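Local atomic coordinates of Hen1 (Anabaena variabilis, PDB entry 3JWH), a protein that probably transfers a methyl group from S-adenosylmethionine to the 2'-hydroxyl of the 3'-terminal nucleotide of RNA. Residues Leu76-Arg80 with Asn81-Arg85; Leu13-Gln16 with Arg17-Val21; Glu165-Arg168 with Ser169-Gln172. All coordinates share one frame; numbering follows the deposited sequence.

Contact 1: residues Leu76-Arg80 with Asn81-Arg85; sequences LRLPR and NQWER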
loop_
_atom_site.group_PDB
_atom_site.type_symbol
_atom_site.label_atom_id
_atom_site.label_comp_id
_atom_site.label_asym_id
_atom_site.label_seq_id
_atom_site.Cartn_x
_atom_site.Cartn_y
_atom_site.Cartn_z
ATOM N N LEU A 76 21.741 0.169 -3.175
ATOM C CA LEU A 76 21.697 -1.287 -3.241
ATOM C C LEU A 76 22.698 -1.837 -4.252
ATOM O O LEU A 76 23.054 -1.176 -5.228
ATOM C CB LEU A 76 20.302 -1.768 -3.643
ATOM C CG LEU A 76 19.117 -1.390 -2.757
ATOM C CD1 LEU A 76 17.845 -1.896 -3.398
ATOM C CD2 LEU A 76 19.280 -1.978 -1.381
ATOM N N ARG A 77 23.146 -3.059 -4.005
ATOM C CA ARG A 77 24.072 -3.738 -4.892
ATOM C C ARG A 77 23.257 -4.927 -5.344
ATOM O O ARG A 77 22.786 -5.709 -4.520
ATOM C CB ARG A 77 25.322 -4.171 -4.126
ATOM C CG ARG A 77 26.079 -2.991 -3.534
ATOM C CD ARG A 77 26.658 -2.122 -4.647
ATOM N NE ARG A 77 26.565 -0.691 -4.354
ATOM C CZ ARG A 77 27.228 -0.065 -3.383
ATOM N NH1 ARG A 77 28.056 -0.736 -2.589
ATOM N NH2 ARG A 77 27.055 1.241 -3.206
ATOM N N LEU A 78 23.061 -5.051 -6.651
ATOM C CA LEU A 78 22.241 -6.132 -7.162
ATOM C C LEU A 78 22.702 -6.663 -8.501
ATOM O O LEU A 78 23.454 -6.009 -9.221
ATOM C CB LEU A 78 20.803 -5.644 -7.325
ATOM C CG LEU A 78 20.004 -5.088 -6.151
ATOM C CD1 LEU A 78 18.899 -4.189 -6.695
ATOM C CD2 LEU A 78 19.416 -6.231 -5.338
ATOM N N PRO A 79 22.254 -7.869 -8.851
ATOM C CA PRO A 79 22.642 -8.442 -10.148
ATOM C C PRO A 79 22.001 -7.556 -11.224
ATOM O O PRO A 79 20.981 -6.906 -10.964
ATOM C CB PRO A 79 22.006 -9.827 -10.129
ATOM C CG PRO A 79 21.774 -10.110 -8.652
ATOM C CD PRO A 79 21.390 -8.784 -8.092
ATOM N N ARG A 80 22.573 -7.545 -12.422
ATOM C CA ARG A 80 22.037 -6.733 -13.523
ATOM C C ARG A 80 20.550 -6.954 -13.814
ATOM O O ARG A 80 19.754 -6.008 -13.780
ATOM C CB ARG A 80 22.845 -6.973 -14.800
ATOM C CG ARG A 80 22.485 -6.026 -15.939
ATOM C CD ARG A 80 23.433 -6.192 -17.132
ATOM N NE ARG A 80 23.362 -5.066 -18.065
ATOM C CZ ARG A 80 24.155 -4.915 -19.124
ATOM N NH1 ARG A 80 25.085 -5.818 -19.402
ATOM N NH2 ARG A 80 24.023 -3.853 -19.901
ATOM N N ASN A 81 20.169 -8.192 -14.095
ATOM C CA ASN A 81 18.772 -8.489 -14.390
ATOM C C ASN A 81 17.816 -7.999 -13.305
ATOM O O ASN A 81 16.642 -7.742 -13.578
ATOM C CB ASN A 81 18.577 -10.003 -14.614
ATOM C CG ASN A 81 18.883 -10.834 -13.371
ATOM O OD1 ASN A 81 19.641 -10.413 -12.498
ATOM N ND2 ASN A 81 18.308 -12.031 -13.303
ATOM N N GLN A 82 18.323 -7.850 -12.085
ATOM C CA GLN A 82 17.500 -7.424 -10.957
ATOM C C GLN A 82 17.093 -5.958 -10.988
ATOM O O GLN A 82 16.035 -5.586 -10.468
ATOM C CB GLN A 82 18.223 -7.725 -9.646
ATOM C CG GLN A 82 17.320 -8.347 -8.609
ATOM C CD GLN A 82 16.738 -9.666 -9.080
ATOM O OE1 GLN A 82 15.784 -10.185 -8.497
ATOM N NE2 GLN A 82 17.319 -10.222 -10.142
ATOM N N TRP A 83 17.916 -5.121 -11.600
ATOM C CA TRP A 83 17.593 -3.709 -11.660
ATOM C C TRP A 83 16.456 -3.403 -12.638
ATOM O O TRP A 83 15.683 -2.469 -12.419
ATOM C CB TRP A 83 18.837 -2.884 -12.011
ATOM C CG TRP A 83 19.891 -2.812 -10.924
ATOM C CD1 TRP A 83 21.078 -3.497 -10.879
ATOM C CD2 TRP A 83 19.874 -1.973 -9.758
ATOM N NE1 TRP A 83 21.802 -3.132 -9.764
ATOM C CE2 TRP A 83 21.087 -2.199 -9.060
ATOM C CE3 TRP A 83 18.956 -1.052 -9.239
ATOM C CZ2 TRP A 83 21.402 -1.534 -7.869
ATOM C CZ3 TRP A 83 19.272 -0.392 -8.057
ATOM C CH2 TRP A 83 20.486 -0.636 -7.387
ATOM N N GLU A 84 16.345 -4.194 -13.704
ATOM C CA GLU A 84 15.295 -3.997 -14.711
ATOM C C GLU A 84 13.867 -4.224 -14.193
ATOM O O GLU A 84 12.895 -3.976 -14.902
ATOM C CB GLU A 84 15.530 -4.919 -15.908
ATOM C CG GLU A 84 16.657 -4.483 -16.833
ATOM C CD GLU A 84 16.453 -3.079 -17.398
ATOM O OE1 GLU A 84 15.382 -2.813 -18.000
ATOM O OE2 GLU A 84 17.369 -2.240 -17.246
ATOM N N ARG A 85 13.747 -4.698 -12.960
ATOM C CA ARG A 85 12.444 -4.954 -12.346
ATOM C C ARG A 85 11.805 -3.662 -11.817
ATOM O O ARG A 85 10.582 -3.563 -11.700
ATOM C CB ARG A 85 12.611 -5.964 -11.203
ATOM C CG ARG A 85 12.952 -7.370 -11.673
ATOM C CD ARG A 85 13.767 -8.172 -10.654
ATOM N NE ARG A 85 13.094 -8.369 -9.370
ATOM C CZ ARG A 85 13.550 -7.906 -8.204
ATOM N NH1 ARG A 85 14.677 -7.212 -8.161
ATOM N NH2 ARG A 85 12.886 -8.152 -7.078
#

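Contact 2: residues Leu13-Gln16 with Arg17-Val21; sequences LNQQ and RMNGV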
loop_
_atom_site.group_PDB
_atom_site.type_symbol
_atom_site.label_atom_id
_atom_site.label_comp_id
_atom_site.label_asym_id
_atom_site.label_seq_id
_atom_site.Cartn_x
_atom_site.Cartn_y
_atom_site.Cartn_z
ATOM N N LEU A 13 8.196 0.012 14.455
ATOM C CA LEU A 13 6.828 0.019 13.945
ATOM C C LEU A 13 6.802 -0.061 12.428
ATOM O O LEU A 13 6.069 -0.869 11.860
ATOM C CB LEU A 13 6.080 1.273 14.404
ATOM C CG LEU A 13 4.654 1.418 13.865
ATOM C CD1 LEU A 13 3.858 0.154 14.122
ATOM C CD2 LEU A 13 3.989 2.615 14.517
ATOM N N ASN A 14 7.608 0.781 11.783
ATOM C CA ASN A 14 7.689 0.815 10.325
ATOM C C ASN A 14 8.138 -0.524 9.782
ATOM O O ASN A 14 7.608 -1.013 8.783
ATOM C CB ASN A 14 8.670 1.886 9.864
ATOM C CG ASN A 14 8.286 3.257 10.337
ATOM O OD1 ASN A 14 7.124 3.653 10.238
ATOM N ND2 ASN A 14 9.260 4.003 10.853
ATOM N N GLN A 15 9.132 -1.107 10.440
ATOM C CA GLN A 15 9.642 -2.399 10.018
ATOM C C GLN A 15 8.548 -3.435 10.209
ATOM O O GLN A 15 8.493 -4.432 9.495
ATOM C CB GLN A 15 10.878 -2.784 10.831
ATOM C CG GLN A 15 11.474 -4.131 10.446
ATOM C CD GLN A 15 11.908 -4.182 8.990
ATOM O OE1 GLN A 15 12.684 -3.342 8.533
ATOM N NE2 GLN A 15 11.413 -5.170 8.258
ATOM N N GLN A 16 7.675 -3.202 11.179
ATOM C CA GLN A 16 6.587 -4.138 11.405
ATOM C C GLN A 16 5.589 -4.033 10.273
ATOM O O GLN A 16 5.030 -5.032 9.829
ATOM C CB GLN A 16 5.880 -3.845 12.721
ATOM C CG GLN A 16 6.479 -4.563 13.900
ATOM C CD GLN A 16 5.593 -4.483 15.121
ATOM O OE1 GLN A 16 5.890 -5.080 16.152
ATOM N NE2 GLN A 16 4.493 -3.740 15.010
ATOM N N ARG A 17 5.364 -2.809 9.815
ATOM C CA ARG A 17 4.430 -2.580 8.731
ATOM C C ARG A 17 4.956 -3.238 7.464
ATOM O O ARG A 17 4.257 -4.023 6.830
ATOM C CB ARG A 17 4.222 -1.082 8.503
ATOM C CG ARG A 17 2.967 -0.782 7.694
ATOM C CD ARG A 17 2.714 0.705 7.535
ATOM N NE ARG A 17 2.607 1.394 8.814
ATOM C CZ ARG A 17 3.608 2.039 9.402
ATOM N NH1 ARG A 17 4.798 2.091 8.822
ATOM N NH2 ARG A 17 3.421 2.625 10.578
ATOM N N MET A 18 6.200 -2.935 7.111
ATOM C CA MET A 18 6.783 -3.517 5.918
ATOM C C MET A 18 6.738 -5.041 5.921
ATOM O O MET A 18 6.359 -5.654 4.918
ATOM C CB MET A 18 8.216 -3.034 5.731
ATOM C CG MET A 18 8.425 -2.313 4.404
ATOM S SD MET A 18 7.559 -0.741 4.319
ATOM C CE MET A 18 8.806 0.321 5.017
ATOM N N ASN A 19 7.118 -5.657 7.036
ATOM C CA ASN A 19 7.090 -7.119 7.135
ATOM C C ASN A 19 5.667 -7.616 6.927
ATOM O O ASN A 19 5.433 -8.639 6.281
ATOM C CB ASN A 19 7.573 -7.574 8.517
ATOM C CG ASN A 19 9.086 -7.526 8.658
ATOM O OD1 ASN A 19 9.805 -8.306 8.028
ATOM N ND2 ASN A 19 9.574 -6.609 9.487
ATOM N N GLY A 20 4.720 -6.886 7.496
ATOM C CA GLY A 20 3.327 -7.263 7.357
ATOM C C GLY A 20 2.853 -7.199 5.919
ATOM O O GLY A 20 2.080 -8.044 5.489
ATOM N N VAL A 21 3.310 -6.194 5.177
ATOM C CA VAL A 21 2.914 -6.030 3.777
ATOM C C VAL A 21 3.590 -7.088 2.905
ATOM O O VAL A 21 2.936 -7.743 2.094
ATOM C CB VAL A 21 3.284 -4.620 3.250
ATOM C CG1 VAL A 21 2.943 -4.509 1.785
ATOM C CG2 VAL A 21 2.544 -3.560 4.032
#

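Contact 3: residues Glu165-Arg168 with Ser169-Gln172; sequences EWTR and SQFQ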
loop_
_atom_site.group_PDB
_atom_site.type_symbol
_atom_site.label_atom_id
_atom_site.label_comp_id
_atom_site.label_asym_id
_atom_site.label_seq_id
_atom_site.Cartn_x
_atom_site.Cartn_y
_atom_site.Cartn_z
ATOM N N GLU A 165 -5.979 10.981 11.569
ATOM C CA GLU A 165 -5.954 9.558 11.285
ATOM C C GLU A 165 -7.357 8.985 11.424
ATOM O O GLU A 165 -8.284 9.699 11.799
ATOM C CB GLU A 165 -4.998 8.853 12.248
ATOM C CG GLU A 165 -3.625 9.503 12.324
ATOM C CD GLU A 165 -2.698 8.788 13.292
ATOM O OE1 GLU A 165 -3.187 8.341 14.355
ATOM O OE2 GLU A 165 -1.485 8.683 13.003
ATOM N N TRP A 166 -7.505 7.694 11.134
ATOM C CA TRP A 166 -8.802 7.022 11.201
ATOM C C TRP A 166 -8.958 6.077 12.392
ATOM O O TRP A 166 -7.985 5.525 12.892
ATOM C CB TRP A 166 -9.035 6.215 9.915
ATOM C CG TRP A 166 -9.144 7.029 8.657
ATOM C CD1 TRP A 166 -8.796 8.340 8.485
ATOM C CD2 TRP A 166 -9.616 6.568 7.385
ATOM N NE1 TRP A 166 -9.025 8.726 7.183
ATOM C CE2 TRP A 166 -9.526 7.658 6.485
ATOM C CE3 TRP A 166 -10.102 5.341 6.915
ATOM C CZ2 TRP A 166 -9.906 7.556 5.142
ATOM C CZ3 TRP A 166 -10.481 5.240 5.576
ATOM C CH2 TRP A 166 -10.380 6.344 4.709
ATOM N N THR A 167 -10.200 5.881 12.827
ATOM C CA THR A 167 -10.503 4.974 13.930
ATOM C C THR A 167 -10.669 3.586 13.317
ATOM O O THR A 167 -10.809 3.466 12.103
ATOM C CB THR A 167 -11.819 5.365 14.644
ATOM O OG1 THR A 167 -12.897 5.362 13.698
ATOM C CG2 THR A 167 -11.697 6.748 15.274
ATOM N N ARG A 168 -10.648 2.542 14.141
ATOM C CA ARG A 168 -10.800 1.188 13.624
ATOM C C ARG A 168 -12.151 1.021 12.945
ATOM O O ARG A 168 -12.296 0.262 11.978
ATOM C CB ARG A 168 -10.683 0.168 14.748
ATOM C CG ARG A 168 -9.292 0.016 15.325
ATOM C CD ARG A 168 -9.361 -0.776 16.616
ATOM N NE ARG A 168 -10.126 -0.054 17.630
ATOM C CZ ARG A 168 -10.480 -0.556 18.813
ATOM N NH1 ARG A 168 -10.141 -1.801 19.143
ATOM N NH2 ARG A 168 -11.169 0.193 19.669
ATOM N N SER A 169 -13.141 1.735 13.466
ATOM C CA SER A 169 -14.492 1.680 12.940
ATOM C C SER A 169 -14.545 2.347 11.573
ATOM O O SER A 169 -15.054 1.773 10.614
ATOM C CB SER A 169 -15.453 2.387 13.901
ATOM O OG SER A 169 -16.776 2.385 13.392
ATOM N N GLN A 170 -14.015 3.563 11.493
ATOM C CA GLN A 170 -13.999 4.303 10.246
ATOM C C GLN A 170 -13.298 3.525 9.134
ATOM O O GLN A 170 -13.830 3.403 8.029
ATOM C CB GLN A 170 -13.329 5.660 10.459
ATOM C CG GLN A 170 -14.222 6.630 11.227
ATOM C CD GLN A 170 -13.524 7.915 11.636
ATOM O OE1 GLN A 170 -14.171 8.850 12.125
ATOM N NE2 GLN A 170 -12.208 7.973 11.448
ATOM N N PHE A 171 -12.120 2.989 9.436
ATOM C CA PHE A 171 -11.348 2.219 8.474
ATOM C C PHE A 171 -12.101 0.986 7.991
ATOM O O PHE A 171 -12.150 0.707 6.789
ATOM C CB PHE A 171 -10.026 1.762 9.087
ATOM C CG PHE A 171 -9.137 1.023 8.124
ATOM C CD1 PHE A 171 -8.679 1.646 6.959
ATOM C CD2 PHE A 171 -8.761 -0.288 8.373
ATOM C CE1 PHE A 171 -7.856 0.964 6.066
ATOM C CE2 PHE A 171 -7.936 -0.981 7.486
ATOM C CZ PHE A 171 -7.482 -0.352 6.329
ATOM N N GLN A 172 -12.670 0.237 8.931
ATOM C CA GLN A 172 -13.403 -0.966 8.578
ATOM C C GLN A 172 -14.703 -0.713 7.820
ATOM O O GLN A 172 -15.102 -1.529 6.995
ATOM C CB GLN A 172 -13.641 -1.828 9.824
ATOM C CG GLN A 172 -12.416 -2.681 10.140
ATOM C CD GLN A 172 -12.570 -3.583 11.344
ATOM O OE1 GLN A 172 -13.535 -4.340 11.457
ATOM N NE2 GLN A 172 -11.594 -3.524 12.249
#

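Contact 1: residues Leu76-Arg80 with Asn81-Arg85
Leu-78 lies over the indole of Trp-83, and this pair carries the apolar part of the contact. The two side chains cross at about a right angle. A CH-pi contact brings Leu-78 CD1 to 3.7 Å from the centroid of the six-membered ring, only 6° off the ring normal. Leu-78 CB sits nearer the pyrrole side, 3.6 Å from Trp-83 NE1. In Trp-83 the CG stands beside the backbone N (chi1 -70°), which turns the indole back along the incoming chain. Further out on the benzene part, Leu-76 CB touches Trp-83 CH2 at 3.9 Å. Pro-79 and Gln-82 lie side by side, pointing the same way, with Pro-79 CD 3.7 Å from Gln-82 CB.

The polar contacts are modest. The indole N-H makes a weak bond from Trp-83 NE1 to Leu-78 O, at 3.4 Å and an angle of 128°. The carbonyl of Leu-76 meets the ring edge in plane, its O near CZ2. Two backbone bonds close the turn: Trp-83 N to Arg-80 O at 3.0 Å, and a weak one from Gln-82 N to Pro-79 O. Arg-85 NH1 reaches back to Gln-82 O at 3.1 Å and also bonds Leu-48 O.

With an alanine at position 83 the indole is gone, and Leu-78 CD1 would probably lose its support and Leu-78 O its weak donor.

The tryptophan of the short, weakly bonded helical turn 80-83 folds onto the preceding loop, and both rest on helix 42-49. The segments belong to the return leg of the beta-alpha-beta crossover from strand 55-60 through helix 63-73 to strand 86-90, a unit of the Rossmann-like methyltransferase fold.

Contact 2: residues Leu13-Gln16 with Arg17-Val21
Asn-14 and Arg-17 lie side by side on the first turns of helix 13-27, which packs on the sheet of the Rossmann-like methyltransferase domain. The ordinary i to i+4 ladder runs through both segments. Met-18 N bonds Asn-14 O at 2.9 Å, almost straight at 175°, and Gly-20 N bonds Gln-16 O.

The tightly packed side is that of Arg-17, Met-18 and Val-21. Arg-17 and Val-21 touch Ile-109 of strand 105-109, while Met-18 packs on Asn-42, Leu-43 and Ile-46 of helix 42-49. The side chain of Met-18 comes within about 5 Å of the bound S-adenosyl-L-homocysteine. Arg-17 is buried, and its charge is probably offset by Glu-110, whose OE2 forms a salt bridge with Arg-17 NE. Glu-110 is itself part of the cofactor pocket. The chain of Arg-17 runs straight through the first two torsions and then bends at chi3 (-57°), which turns the guanidinium back toward the start of the helix. There Leu-13 CG approaches obliquely, 3.7 Å from Arg-17 NH2.

The solvent side is looser. Gln-15 and Asn-19 are both exposed there. Asn-19 N makes a normal backbone bond to Gln-15 O at 3.1 Å. The approach of the Asn-19 amide to the same residue is too close to be trusted as modelled.

Arg-17 backs Glu-110 from the second shell, and Asn-14 in turn probably steadies the guanidinium of Arg-17. The geometry of that last step is precise. Arg-17 NH1 donates to Asn-14 OD1 at 3.1 Å and 179°, on a lone pair in the carbonyl plane, and OD1 lies in the guanidinium plane.

Contact 3: residues Glu165-Arg168 with Ser169-Gln172
Trp-166 and Phe-171 cross at about a right angle where the incoming loop meets helix 168-181. Trp-166 CE3 comes to the edge of the Phe-171 ring, near its plane and 4.0 Å from Phe-171 CD1. The same CE3 is 3.7 Å from Phe-171 CA, which lies at the edge of the indole, in its plane. The tryptophan therefore presses one edge against the helix backbone at the root of the phenylalanine. Phe-171 extends away from the loop, with CG anti to the backbone N (chi1 -177°). This carries its ring to Val-138 and Thr-140 of strand 135-141 and to Ala-205 of strand 202-209. Trp-166 has a second aromatic partner in Trp-174, edge-to-face, one turn further along the helix.

Thr-167 and Gln-170 are set obliquely to one another. Thr-167 is the N-cap. Its OG1 stands between the backbone N and the carbonyl carbon (chi1 58°), which points it at the first turn. There it accepts from Gln-170 N at 3.1 Å and 163°. The aliphatic part of Gln-170 lies against the cap, with CG also 3.1 Å from Thr-167 OG1. The backbone of the cap joins in: Thr-167 O accepts from Phe-171 N at 3.0 Å, nearly along the C=O axis.

Arg-168 NE makes a salt bridge with Glu-144 OE1, at the start of helix 143-148, and so ties the two helix starts together. Its carbonyl O accepts from Gln-172 N at 3.1 Å.

The chemistry divides the work. A threonine hydroxyl takes up an N-H that the first turn cannot pair within the helix. Apolar contact joins Trp-166 to the buried Phe-171. The charge of Arg-168 is probably balanced by the acidic Glu-144.

Overall arrangement
The three contacts follow one another along the chain, and none nests within or crosses another. Each joins consecutive segments, so none closes a long loop. Contact 2 comes first, within helix 13-27, beside the cofactor pocket and strand 105-109. Contact 1 follows, within the connection from helix 63-73 to strand 86-90, an outermost strand of the sheet. Contact 3 comes last, at the start of helix 168-181, over strands 135-141 and 202-209. Contacts 1 and 3 lie on opposite sides of the chain's centre, their own centres about 39 Å apart. Helix 42-49 links the first two regions, since residues of both contact 1 and contact 2 pack on it.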